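Local coordinates for protein plexin-A4 (PDB 4E74) that probably binds Rho-family GTPases through a ubiquitin-like domain in the cytoplasmic part of a plexin receptor, at residues 35-38 and 39-43. Sequence-based numbering, arbitrary orientation.
Sequences NCDT and ITQVK
A capping box closes the N-terminus of helix 39-50, with T38 as N-cap and Q41 three residues on. Each residue's side chain takes the other's backbone N-H. T38 OG1 accepts from Q41 N at 3.1 Å, though the position of this hydroxyl is somewhat uncertain. In return Q41 OE1 receives T38 N at 2.9 Å, in a bond that is nearly straight at the hydrogen (164°), the donor lying 17° off the carbonyl plane. Threonine suits the cap because its short hydroxyl can fold back over the first turn: a chi1 of 67° tucks OG1 between the two backbone branches, facing the N-H of Q41, one of the first-turn amides that lack the usual i-4 acceptor. Glutamine suits the return bond because its chain, with CG beside its own backbone N and extended beyond, runs back slantwise across the threonine side chain, CG passing 3.3 Å from T38 OG1, and delivers the amide oxygen to the peptide preceding the helix. That oxygen has a second donor, a water 2.8 Å from Q41 OE1 that also donates to C36 O and so ties the amide to the loop. The i to i+4 bonding of the helix starts with T38 O, which V42 N meets at 2.9 Å almost in line with the carbonyl bond. D37 CB rests 3.7 Å from V42 CG2, a small apolar contact made by a side chain whose OD2 is held by the backbone N of L34 and a salt bridge to K45. The cap lies where the loop after strand 29-34 passes into the helix of this ubiquitin-like fold. T40 OG1 hydrogen-bonds D81 OD2, while I39 and V42 pack inward on L67 of strand 65-70 and reach Y101 and L98, respectively, of helix 98-101; V42 also touches L16 of strand 13-18.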
ATOM      1  N   ASN A  35      -7.785 -20.508  -2.384  1.00 18.18           N
ATOM      2  CA  ASN A  35      -8.801 -20.750  -3.427  1.00 18.56           C
ATOM      3  C   ASN A  35     -10.129 -20.034  -3.201  1.00 18.46           C
ATOM      4  O   ASN A  35     -10.955 -19.961  -4.157  1.00 18.89           O
ATOM      5  CB  ASN A  35      -9.004 -22.229  -3.657  1.00 19.76           C
ATOM      6  CG  ASN A  35      -9.691 -22.906  -2.509  1.00 21.45           C
ATOM      7  OD1 ASN A  35      -9.859 -22.362  -1.412  1.00 23.77           O
ATOM      8  ND2 ASN A  35     -10.079 -24.165  -2.743  1.00 27.28           N
ATOM      9  N   CYS A  36     -10.330 -19.454  -2.008  1.00 17.05           N
ATOM     10  CA  CYS A  36     -11.480 -18.655  -1.664  1.00 18.07           C
ATOM     11  C   CYS A  36     -11.282 -17.131  -1.681  1.00 15.34           C
ATOM     12  O   CYS A  36     -12.178 -16.394  -1.306  1.00 16.03           O
ATOM     13  CB  CYS A  36     -12.027 -19.081  -0.301  1.00 18.64           C
ATOM     14  SG  CYS A  36     -10.816 -19.050   1.091  1.00 21.90           S
ATOM     15  N   ASP A  37     -10.068 -16.673  -2.009  1.00 15.02           N
ATOM     16  CA  ASP A  37      -9.782 -15.244  -2.103  1.00 14.00           C
ATOM     17  C   ASP A  37     -10.591 -14.734  -3.295  1.00 13.98           C
ATOM     18  O   ASP A  37     -10.729 -15.426  -4.311  1.00 16.20           O
ATOM     19  CB  ASP A  37      -8.301 -14.992  -2.409  1.00 14.47           C
ATOM     20  CG  ASP A  37      -7.385 -15.105  -1.173  1.00 14.77           C
ATOM     21  OD1 ASP A  37      -7.856 -14.783  -0.083  1.00 19.39           O
ATOM     22  OD2 ASP A  37      -6.204 -15.414  -1.371  1.00 16.21           O
ATOM     23  N   THR A  38     -11.155 -13.568  -3.131  1.00 13.85           N
ATOM     24  CA  THR A  38     -11.768 -12.908  -4.304  1.00 13.90           C
ATOM     25  C   THR A  38     -10.658 -12.610  -5.290  1.00 14.19           C
ATOM     26  O   THR A  38      -9.464 -12.539  -4.958  1.00 14.41           O
ATOM     27  CB  THR A  38     -12.480 -11.595  -3.939  1.00 15.15           C
ATOM     28  OG1 THR A  38     -11.538 -10.590  -3.516  1.00 16.38           O
ATOM     29  CG2 THR A  38     -13.610 -11.824  -2.922  1.00 16.36           C
ATOM     30  N   ILE A  39     -11.007 -12.340  -6.545  1.00 12.39           N
ATOM     31  CA  ILE A  39      -9.912 -11.989  -7.489  1.00 12.62           C
ATOM     32  C   ILE A  39      -9.152 -10.715  -7.086  1.00 12.68           C
ATOM     33  O   ILE A  39      -7.954 -10.609  -7.319  1.00 13.72           O
ATOM     34  CB  ILE A  39     -10.435 -11.877  -8.964  1.00 12.58           C
ATOM     35  CG1 ILE A  39     -11.069 -13.198  -9.403  1.00 13.83           C
ATOM     36  CG2 ILE A  39      -9.281 -11.463  -9.904  1.00 12.30           C
ATOM     37  CD1 ILE A  39     -10.217 -14.433  -9.236  1.00 14.21           C
ATOM     38  N   THR A  40      -9.847  -9.746  -6.493  1.00 13.26           N
ATOM     39  CA  THR A  40      -9.193  -8.510  -5.959  1.00 13.84           C
ATOM     40  C   THR A  40      -8.172  -8.906  -4.874  1.00 13.65           C
ATOM     41  O   THR A  40      -7.055  -8.439  -4.926  1.00 13.75           O
ATOM     42  CB  THR A  40     -10.200  -7.510  -5.440  1.00 14.98           C
ATOM     43  OG1 THR A  40     -11.020  -7.089  -6.570  1.00 16.51           O
ATOM     44  CG2 THR A  40      -9.540  -6.320  -4.831  1.00 16.27           C
ATOM     45  N   GLN A  41      -8.550  -9.812  -4.008  1.00 14.88           N
ATOM     46  CA  GLN A  41      -7.631 -10.298  -2.949  1.00 14.50           C
ATOM     47  C   GLN A  41      -6.438 -11.071  -3.533  1.00 14.38           C
ATOM     48  O   GLN A  41      -5.307 -10.917  -3.049  1.00 15.83           O
ATOM     49  CB  GLN A  41      -8.406 -11.127  -1.935  1.00 15.83           C
ATOM     50  CG  GLN A  41      -9.337 -10.308  -1.075  1.00 18.15           C
ATOM     51  CD  GLN A  41     -10.269 -11.157  -0.200  1.00 19.47           C
ATOM     52  OE1 GLN A  41     -10.692 -12.267  -0.560  1.00 18.31           O
ATOM     53  NE2 GLN A  41     -10.546 -10.640   1.010  1.00 25.53           N
ATOM     54  N   VAL A  42      -6.659 -11.848  -4.591  1.00 12.56           N
ATOM     55  CA  VAL A  42      -5.561 -12.509  -5.289  1.00 12.20           C
ATOM     56  C   VAL A  42      -4.566 -11.469  -5.842  1.00 12.65           C
ATOM     57  O   VAL A  42      -3.333 -11.626  -5.747  1.00 13.28           O
ATOM     58  CB  VAL A  42      -6.063 -13.418  -6.428  1.00 12.31           C
ATOM     59  CG1 VAL A  42      -4.918 -13.998  -7.249  1.00 11.93           C
ATOM     60  CG2 VAL A  42      -6.971 -14.520  -5.860  1.00 13.03           C
ATOM     61  N   LYS A  43      -5.107 -10.492  -6.581  1.00 13.13           N
ATOM     62  CA  LYS A  43      -4.284  -9.438  -7.151  1.00 13.21           C
ATOM     63  C   LYS A  43      -3.446  -8.721  -6.086  1.00 12.94           C
ATOM     64  O   LYS A  43      -2.253  -8.482  -6.331  1.00 13.74           O
ATOM     65  CB  LYS A  43      -5.109  -8.454  -7.974  1.00 14.25           C
ATOM     66  CG  LYS A  43      -5.664  -9.054  -9.266  1.00 13.97           C
ATOM     67  CD  LYS A  43      -6.425  -8.013 -10.094  1.00 13.76           C
ATOM     68  CE  LYS A  43      -7.632  -7.426  -9.404  1.00 13.98           C
ATOM     69  NZ  LYS A  43      -8.492  -6.584 -10.320  1.00 14.63           N
TER
HETATM   70  O   HOH W   1     -12.298 -14.126   0.729  1.00 34.33           O